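Local coordinates for uncharacterized protein (Bacteroides ovatus, PDB 4QEY) that is of unknown function but belongs to a PLAT/LH2- and C2-like lipoprotein family and may, by that kinship, bind calcium, at residues G80-T85 with K91-S96; I15-S20 with F26-A31. All coordinates share one frame; numbering follows the deposited sequence.

Contact 1: residues G80-T85 with K91-S96; sequences GSVIST and KKLKIS. With EDO (1,2-ethanediol), chain N.
Val-82 on one strand meets Leu-93 and Ile-95 on another across the core of a beta sandwich, an example of two sheets packing through apolar side chains. Strand 73-84 belongs to one four-stranded antiparallel sheet and strand 92-101 to the other. No hydrogen bond joins the two segments, and the nearest pair of CA atoms, those of Val-82 and Leu-93, stands 8.9 Å apart, a spacing filled by side chains.

Val-82 is the shared element, for its two methyl groups part company and each finds its own neighbour on the facing strand. CG1 of Val-82, which lies anti to the backbone N (chi1 175°), comes within 4.0 Å of CD2 of Leu-93. CG2 of Val-82, anti to the carbonyl carbon, lies 4.4 Å from CG1 of Ile-95, a looser touch. Leu-93 reaches inward from the facing sheet with CG likewise anti to its own backbone N (chi1 -168°). The valine and leucine side chains run at a slant to one another, and a single methyl of each does the touching.

Phe-26, from strand 26-36, touches both Val-82 and Leu-93, while Tyr-113 of strand 104-114 touches Val-82 and Ile-95, so aromatic residues of both sheets extend this apolar layer. The outer face of strand 92-101 is different in character: it carries Lys-92, Lys-94 and Ser-96, and a 1,2-ethanediol molecule, probably from the crystallisation liquor, lies there, its O1 giving a weak hydrogen bond of 3.2 Å to the backbone O of Lys-94.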
ATOM      1  N   GLY A  80      -3.311   3.433  -4.087  1.00 35.10           N
ATOM      2  CA  GLY A  80      -3.434   4.475  -3.081  1.00 33.23           C
ATOM      3  C   GLY A  80      -3.674   5.875  -3.615  1.00 35.32           C
ATOM      4  O   GLY A  80      -3.439   6.168  -4.792  1.00 33.48           O
ATOM      5  N   SER A  81      -4.151   6.750  -2.729  1.00 32.16           N
ATOM      6  CA  SER A  81      -4.341   8.157  -3.015  1.00 31.92           C
ATOM      7  C   SER A  81      -3.831   8.962  -1.836  1.00 33.66           C
ATOM      8  O   SER A  81      -3.917   8.541  -0.684  1.00 32.34           O
ATOM      9  CB  SER A  81      -5.797   8.505  -3.355  1.00 37.00           C
ATOM     10  OG  SER A  81      -6.696   8.409  -2.262  1.00 45.32           O
ATOM     11  N   VAL A  82      -3.222  10.090  -2.157  1.00 32.30           N
ATOM     12  CA  VAL A  82      -2.678  11.079  -1.222  1.00 32.54           C
ATOM     13  C   VAL A  82      -3.370  12.416  -1.529  1.00 37.40           C
ATOM     14  O   VAL A  82      -3.317  12.883  -2.666  1.00 36.18           O
ATOM     15  CB  VAL A  82      -1.129  11.166  -1.309  1.00 35.85           C
ATOM     16  CG1 VAL A  82      -0.591  12.288  -0.427  1.00 36.95           C
ATOM     17  CG2 VAL A  82      -0.476   9.839  -0.947  1.00 34.70           C
ATOM     18  N   ILE A  83      -4.092  12.963  -0.548  1.00 35.48           N
ATOM     19  CA  ILE A  83      -4.803  14.241  -0.644  1.00 36.10           C
ATOM     20  C   ILE A  83      -4.338  15.087   0.525  1.00 40.26           C
ATOM     21  O   ILE A  83      -4.292  14.574   1.637  1.00 39.77           O
ATOM     22  CB  ILE A  83      -6.373  14.093  -0.695  1.00 39.66           C
ATOM     23  CG1 ILE A  83      -6.875  13.148  -1.817  1.00 40.28           C
ATOM     24  CG2 ILE A  83      -7.070  15.448  -0.832  1.00 40.66           C
ATOM     25  CD1 ILE A  83      -6.989  11.727  -1.433  1.00 55.76           C
ATOM     26  N   SER A  84      -3.914  16.324   0.253  0.67 38.02           N
ATOM     27  CA  SER A  84      -3.457  17.312   1.225  0.67 39.03           C
ATOM     28  C   SER A  84      -4.634  18.035   1.839  0.67 45.04           C
ATOM     29  O   SER A  84      -5.567  18.435   1.116  0.67 43.29           O
ATOM     30  CB  SER A  84      -2.523  18.316   0.564  0.67 44.24           C
ATOM     31  OG  SER A  84      -3.232  19.078  -0.403  0.67 55.40           O
ATOM     32  N   THR A  85      -4.561  18.249   3.175  0.67 44.23           N
ATOM     33  CA  THR A  85      -5.614  18.890   3.977  0.67 45.37           C
ATOM     34  C   THR A  85      -5.099  20.224   4.612  0.67 53.41           C
ATOM     35  O   THR A  85      -5.659  20.690   5.607  0.67 54.86           O
ATOM     36  CB  THR A  85      -6.091  17.899   5.046  0.67 38.98           C
ATOM     37  OG1 THR A  85      -4.983  17.509   5.845  0.67 40.39           O
ATOM     38  CG2 THR A  85      -6.722  16.664   4.456  0.67 30.85           C
ATOM     39  N   LYS A  91       4.557  21.400   3.149  1.00 45.55           N
ATOM     40  CA  LYS A  91       4.277  20.237   3.991  1.00 43.61           C
ATOM     41  C   LYS A  91       4.636  18.992   3.185  1.00 46.44           C
ATOM     42  O   LYS A  91       4.244  18.886   2.027  1.00 47.38           O
ATOM     43  CB  LYS A  91       2.818  20.226   4.480  1.00 44.94           C
ATOM     44  CG  LYS A  91       2.422  21.435   5.340  1.00 55.69           C
ATOM     45  CD  LYS A  91       3.159  21.490   6.672  1.00 69.04           C
ATOM     46  CE  LYS A  91       2.572  22.510   7.608  1.00 78.26           C
ATOM     47  NZ  LYS A  91       3.205  22.435   8.952  1.00 90.86           N
ATOM     48  N   LYS A  92       5.444  18.096   3.754  1.00 42.59           N
ATOM     49  CA  LYS A  92       5.937  16.930   3.037  1.00 40.79           C
ATOM     50  C   LYS A  92       5.431  15.618   3.607  1.00 40.73           C
ATOM     51  O   LYS A  92       5.336  15.441   4.824  1.00 39.07           O
ATOM     52  CB  LYS A  92       7.487  16.880   3.040  1.00 45.38           C
ATOM     53  CG  LYS A  92       8.193  18.092   2.427  1.00 58.30           C
ATOM     54  CD  LYS A  92       9.706  17.918   2.391  1.00 64.46           C
ATOM     55  CE  LYS A  92      10.391  19.099   1.732  1.00 72.28           C
ATOM     56  NZ  LYS A  92      11.850  18.888   1.562  1.00 86.56           N
ATOM     57  N   LEU A  93       5.154  14.676   2.693  1.00 36.28           N
ATOM     58  CA  LEU A  93       4.785  13.310   3.013  1.00 34.69           C
ATOM     59  C   LEU A  93       5.666  12.387   2.224  1.00 41.14           C
ATOM     60  O   LEU A  93       5.783  12.532   1.011  1.00 39.80           O
ATOM     61  CB  LEU A  93       3.302  12.974   2.773  1.00 32.29           C
ATOM     62  CG  LEU A  93       2.851  11.621   3.380  1.00 34.21           C
ATOM     63  CD1 LEU A  93       2.691  11.730   4.879  1.00 34.19           C
ATOM     64  CD2 LEU A  93       1.556  11.158   2.794  1.00 32.53           C
ATOM     65  N   LYS A  94       6.289  11.442   2.918  1.00 40.57           N
ATOM     66  CA  LYS A  94       7.128  10.404   2.332  1.00 40.93           C
ATOM     67  C   LYS A  94       6.362   9.107   2.374  1.00 44.16           C
ATOM     68  O   LYS A  94       5.854   8.729   3.435  1.00 43.69           O
ATOM     69  CB  LYS A  94       8.481  10.283   3.062  1.00 45.79           C
ATOM     70  CG  LYS A  94       9.677  10.896   2.407  1.00 60.66           C
ATOM     71  CD  LYS A  94      10.906  10.416   3.161  1.00 71.04           C
ATOM     72  CE  LYS A  94      12.168  11.118   2.727  1.00 80.08           C
ATOM     73  NZ  LYS A  94      13.323  10.744   3.588  1.00 93.69           N
ATOM     74  N   ILE A  95       6.242   8.443   1.222  1.00 41.25           N
ATOM     75  CA  ILE A  95       5.541   7.164   1.078  1.00 40.56           C
ATOM     76  C   ILE A  95       6.476   6.122   0.512  1.00 43.21           C
ATOM     77  O   ILE A  95       7.165   6.393  -0.471  1.00 43.07           O
ATOM     78  CB  ILE A  95       4.282   7.338   0.160  1.00 43.63           C
ATOM     79  CG1 ILE A  95       3.202   8.256   0.793  1.00 43.67           C
ATOM     80  CG2 ILE A  95       3.672   6.004  -0.301  1.00 44.14           C
ATOM     81  CD1 ILE A  95       2.514   7.718   2.068  1.00 51.80           C
ATOM     82  N   SER A  96       6.492   4.931   1.120  1.00 40.02           N
ATOM     83  CA  SER A  96       7.216   3.797   0.562  1.00 41.39           C
ATOM     84  C   SER A  96       6.231   2.640   0.431  1.00 44.14           C
ATOM     85  O   SER A  96       5.458   2.376   1.360  1.00 43.05           O
ATOM     86  CB  SER A  96       8.456   3.415   1.370  1.00 47.27           C
ATOM     87  OG  SER A  96       8.162   2.690   2.552  1.00 57.46           O
TER
HETATM   88  C1  EDO N 204       9.437   6.148   4.147  1.00 57.95           C
HETATM   89  O1  EDO N 204       8.173   6.754   4.337  1.00 56.90           O
HETATM   90  C2  EDO N 204       9.479   4.869   5.018  1.00 61.48           C
HETATM   91  O2  EDO N 204       9.246   5.140   6.411  1.00 63.17           O

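Contact 2: residues I15-S20 with F26-A31. With EDO (1,2-ethanediol), chain L; EDO (1,2-ethanediol), chain N; EDO (1,2-ethanediol), chain M.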
ATOM      1  N   ILE A  15       2.373  -6.676   0.625  1.00 41.86           N
ATOM      2  CA  ILE A  15       2.669  -5.289   0.294  1.00 39.37           C
ATOM      3  C   ILE A  15       2.627  -4.495   1.605  1.00 45.17           C
ATOM      4  O   ILE A  15       1.645  -4.562   2.350  1.00 45.60           O
ATOM      5  CB  ILE A  15       1.764  -4.669  -0.812  1.00 39.65           C
ATOM      6  CG1 ILE A  15       1.925  -5.426  -2.163  1.00 39.81           C
ATOM      7  CG2 ILE A  15       2.094  -3.179  -0.992  1.00 38.35           C
ATOM      8  CD1 ILE A  15       1.060  -4.959  -3.331  1.00 36.87           C
ATOM      9  N   VAL A  16       3.723  -3.777   1.893  1.00 41.68           N
ATOM     10  CA  VAL A  16       3.849  -2.921   3.064  1.00 40.03           C
ATOM     11  C   VAL A  16       3.867  -1.464   2.585  1.00 43.57           C
ATOM     12  O   VAL A  16       4.631  -1.103   1.677  1.00 43.67           O
ATOM     13  CB  VAL A  16       5.097  -3.273   3.920  1.00 45.43           C
ATOM     14  CG1 VAL A  16       5.191  -2.380   5.164  1.00 44.84           C
ATOM     15  CG2 VAL A  16       5.090  -4.742   4.322  1.00 46.32           C
ATOM     16  N   VAL A  17       2.988  -0.642   3.176  1.00 39.11           N
ATOM     17  CA  VAL A  17       2.888   0.790   2.920  1.00 37.02           C
ATOM     18  C   VAL A  17       3.373   1.493   4.188  1.00 40.94           C
ATOM     19  O   VAL A  17       2.945   1.152   5.295  1.00 38.44           O
ATOM     20  CB  VAL A  17       1.455   1.233   2.478  1.00 39.30           C
ATOM     21  CG1 VAL A  17       1.399   2.734   2.190  1.00 37.36           C
ATOM     22  CG2 VAL A  17       0.990   0.441   1.254  1.00 38.41           C
ATOM     23  N   GLU A  18       4.326   2.421   4.027  1.00 39.75           N
ATOM     24  CA  GLU A  18       4.881   3.219   5.117  1.00 39.13           C
ATOM     25  C   GLU A  18       4.771   4.698   4.789  1.00 42.66           C
ATOM     26  O   GLU A  18       4.965   5.091   3.634  1.00 41.61           O
ATOM     27  CB  GLU A  18       6.333   2.851   5.414  1.00 41.72           C
ATOM     28  CG  GLU A  18       6.521   1.527   6.124  1.00 53.89           C
ATOM     29  CD  GLU A  18       7.932   1.208   6.588  1.00 78.99           C
ATOM     30  OE1 GLU A  18       8.881   1.916   6.186  1.00 88.71           O
ATOM     31  OE2 GLU A  18       8.088   0.227   7.348  1.00 74.52           O
ATOM     32  N   GLN A  19       4.462   5.521   5.804  1.00 38.53           N
ATOM     33  CA  GLN A  19       4.379   6.964   5.650  1.00 36.94           C
ATOM     34  C   GLN A  19       5.171   7.661   6.746  1.00 43.43           C
ATOM     35  O   GLN A  19       5.237   7.174   7.875  1.00 46.54           O
ATOM     36  CB  GLN A  19       2.926   7.464   5.648  1.00 36.82           C
ATOM     37  CG  GLN A  19       2.139   7.207   6.939  1.00 38.04           C
ATOM     38  CD  GLN A  19       0.809   7.901   6.943  1.00 39.11           C
ATOM     39  OE1 GLN A  19       0.612   8.884   6.246  1.00 31.05           O
ATOM     40  NE2 GLN A  19      -0.117   7.403   7.741  1.00 34.43           N
ATOM     41  N   SER A  20       5.763   8.806   6.417  1.00 38.75           N
ATOM     42  CA  SER A  20       6.509   9.641   7.362  1.00 38.80           C
ATOM     43  C   SER A  20       6.409  11.104   6.908  1.00 39.10           C
ATOM     44  O   SER A  20       5.979  11.372   5.793  1.00 36.31           O
ATOM     45  CB  SER A  20       7.965   9.182   7.500  1.00 41.96           C
ATOM     46  OG  SER A  20       8.725   9.289   6.306  1.00 47.22           O
ATOM     47  N   PHE A  26      -2.052  15.434   5.486  1.00 36.03           N
ATOM     48  CA  PHE A  26      -2.452  14.628   4.342  1.00 33.18           C
ATOM     49  C   PHE A  26      -3.476  13.606   4.767  1.00 38.41           C
ATOM     50  O   PHE A  26      -3.633  13.361   5.963  1.00 38.85           O
ATOM     51  CB  PHE A  26      -1.218  13.918   3.726  1.00 32.88           C
ATOM     52  CG  PHE A  26      -0.145  14.826   3.167  1.00 33.35           C
ATOM     53  CD1 PHE A  26       0.879  15.306   3.981  1.00 34.92           C
ATOM     54  CD2 PHE A  26      -0.146  15.188   1.822  1.00 34.01           C
ATOM     55  CE1 PHE A  26       1.868  16.142   3.466  1.00 35.67           C
ATOM     56  CE2 PHE A  26       0.836  16.046   1.309  1.00 35.92           C
ATOM     57  CZ  PHE A  26       1.837  16.507   2.132  1.00 35.31           C
ATOM     58  N   ASP A  27      -4.183  13.033   3.783  1.00 35.48           N
ATOM     59  CA  ASP A  27      -5.073  11.875   3.868  1.00 34.83           C
ATOM     60  C   ASP A  27      -4.495  10.786   2.971  1.00 37.04           C
ATOM     61  O   ASP A  27      -4.322  11.029   1.788  1.00 39.85           O
ATOM     62  CB  ASP A  27      -6.532  12.194   3.508  1.00 36.95           C
ATOM     63  CG  ASP A  27      -7.323  13.017   4.496  1.00 48.97           C
ATOM     64  OD1 ASP A  27      -6.933  13.067   5.684  1.00 51.23           O
ATOM     65  OD2 ASP A  27      -8.371  13.553   4.101  1.00 55.14           O
ATOM     66  N   LEU A  28      -4.114   9.642   3.535  1.00 31.65           N
ATOM     67  CA  LEU A  28      -3.606   8.478   2.811  1.00 30.89           C
ATOM     68  C   LEU A  28      -4.701   7.428   2.793  1.00 37.48           C
ATOM     69  O   LEU A  28      -5.162   6.993   3.864  1.00 36.09           O
ATOM     70  CB  LEU A  28      -2.293   7.923   3.426  1.00 30.69           C
ATOM     71  CG  LEU A  28      -1.738   6.632   2.830  1.00 35.39           C
ATOM     72  CD1 LEU A  28      -1.321   6.824   1.356  1.00 36.76           C
ATOM     73  CD2 LEU A  28      -0.582   6.132   3.632  1.00 39.59           C
ATOM     74  N   ASN A  29      -5.154   7.065   1.579  1.00 34.99           N
ATOM     75  CA  ASN A  29      -6.194   6.065   1.353  1.00 35.42           C
ATOM     76  C   ASN A  29      -5.586   4.958   0.549  1.00 40.08           C
ATOM     77  O   ASN A  29      -4.987   5.229  -0.493  1.00 40.25           O
ATOM     78  CB  ASN A  29      -7.413   6.684   0.657  1.00 38.10           C
ATOM     79  CG  ASN A  29      -7.894   7.935   1.340  1.00 67.95           C
ATOM     80  OD1 ASN A  29      -8.431   7.895   2.452  1.00 60.15           O
ATOM     81  ND2 ASN A  29      -7.623   9.087   0.717  1.00 64.62           N
ATOM     82  N   ILE A  30      -5.632   3.724   1.063  1.00 36.53           N
ATOM     83  CA  ILE A  30      -5.007   2.606   0.362  1.00 35.86           C
ATOM     84  C   ILE A  30      -6.017   1.442   0.260  1.00 40.50           C
ATOM     85  O   ILE A  30      -6.883   1.263   1.113  1.00 39.95           O
ATOM     86  CB  ILE A  30      -3.657   2.160   0.978  1.00 38.58           C
ATOM     87  CG1 ILE A  30      -3.778   1.812   2.464  1.00 40.73           C
ATOM     88  CG2 ILE A  30      -2.574   3.231   0.773  1.00 39.08           C
ATOM     89  CD1 ILE A  30      -2.423   1.419   3.203  1.00 47.33           C
ATOM     90  N   ALA A  31      -5.942   0.725  -0.864  1.00 37.04           N
ATOM     91  CA  ALA A  31      -6.770  -0.427  -1.162  1.00 36.75           C
ATOM     92  C   ALA A  31      -5.894  -1.568  -1.636  1.00 40.09           C
ATOM     93  O   ALA A  31      -5.017  -1.364  -2.470  1.00 39.68           O
ATOM     94  CB  ALA A  31      -7.825  -0.075  -2.204  1.00 37.19           C
TER
HETATM   95  C1  EDO L 202      -1.998  10.350   7.132  1.00 47.32           C
HETATM   96  O1  EDO L 202      -1.000  10.984   6.382  1.00 47.76           O
HETATM   97  C2  EDO L 202      -3.209  10.227   6.210  1.00 44.52           C
HETATM   98  O2  EDO L 202      -4.286   9.572   6.830  1.00 43.22           O
HETATM   99  C1  EDO N 204       9.437   6.148   4.147  1.00 57.95           C
HETATM  100  O1  EDO N 204       8.173   6.754   4.337  1.00 56.90           O
HETATM  101  C2  EDO N 204       9.479   4.869   5.018  1.00 61.48           C
HETATM  102  O2  EDO N 204       9.246   5.140   6.411  1.00 63.17           O
HETATM  103  C1  EDO M 203      -4.295  12.149   9.396  1.00 62.29           C
HETATM  104  O1  EDO M 203      -4.025  13.278   8.567  1.00 58.65           O
HETATM  105  C2  EDO M 203      -5.777  11.668   9.257  1.00 63.08           C
HETATM  106  O2  EDO M 203      -6.049  11.284   7.912  1.00 60.18           O
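The terminal methyl of Ile-30, CD1, sits against the branch point of Val-17, whose side chain can be followed outward atom by atom. CB of Val-17 is already in contact, 3.9 Å from CD1 of Ile-30. From there the branches diverge: CG1 of Val-17, anti to the backbone N (chi1 -179°), sits 4.2 Å from CD2 of Leu-28 and also touches the Ile-30 methyl, whereas CG2 of Val-17 stays with Ile-30, 4.1 Å from the same CD1. One isoleucine methyl is thus applied to the valine's branch point and both of its arms. Ile-30 presents that methyl at the end of an extended chain (chi2 -177°), and the two residues meet tip to tip, as do Val-17 and Leu-28.

The next inward-pointing residue of strand 13-21 is polar. Gln-19 lays its amide against Leu-28, OE1 and CD each lying close to the leucine CD2, OE1 at 4.0 Å. Being buried, this amide needs polar partners, and its NE2 has two hydrogen bonds, to the backbone O atoms of Val-60 and Glu-62, which restrain its rotation. OE1 of Gln-19 lies 2.7 Å from O1 of a 1,2-ethanediol. A second diol, near the start of strand 26-36, makes a hydrogen bond of 3.0 Å from its O2 to OD1 of Asp-27, a residue whose CB points away from strand 13-21.

Segments 15-20 and 26-31 run antiparallel (179°), their axes no nearer than 10.1 Å, and no hydrogen bond crosses between them. Lying on strands consecutive in the chain but placed in different sheets, they display the face-to-face apolar packing of a beta sandwich, the architecture shared by PLAT/LH2 and C2 domains.

Along the chain contact 2 comes first, complete by residue 31, and contact 1 begins at residue 80; their centres lie about 8 Å apart. Each joins the same two antiparallel sheets: strands 13-21 and 92-101 are neighbours in one, strands 26-36 and 73-84 in the other. Within the second sheet the contacts are stitched together by probable backbone hydrogen bonds, from Asp-27 N to Ile-83 O at 2.6 Å and from Ser-81 N to Asn-29 O at 2.8 Å. A single 1,2-ethanediol touches residues of both on the outer face of the first sheet. Together they form adjoining patches of one sandwich core, each made by strands that follow one another in sequence yet cross between sheets.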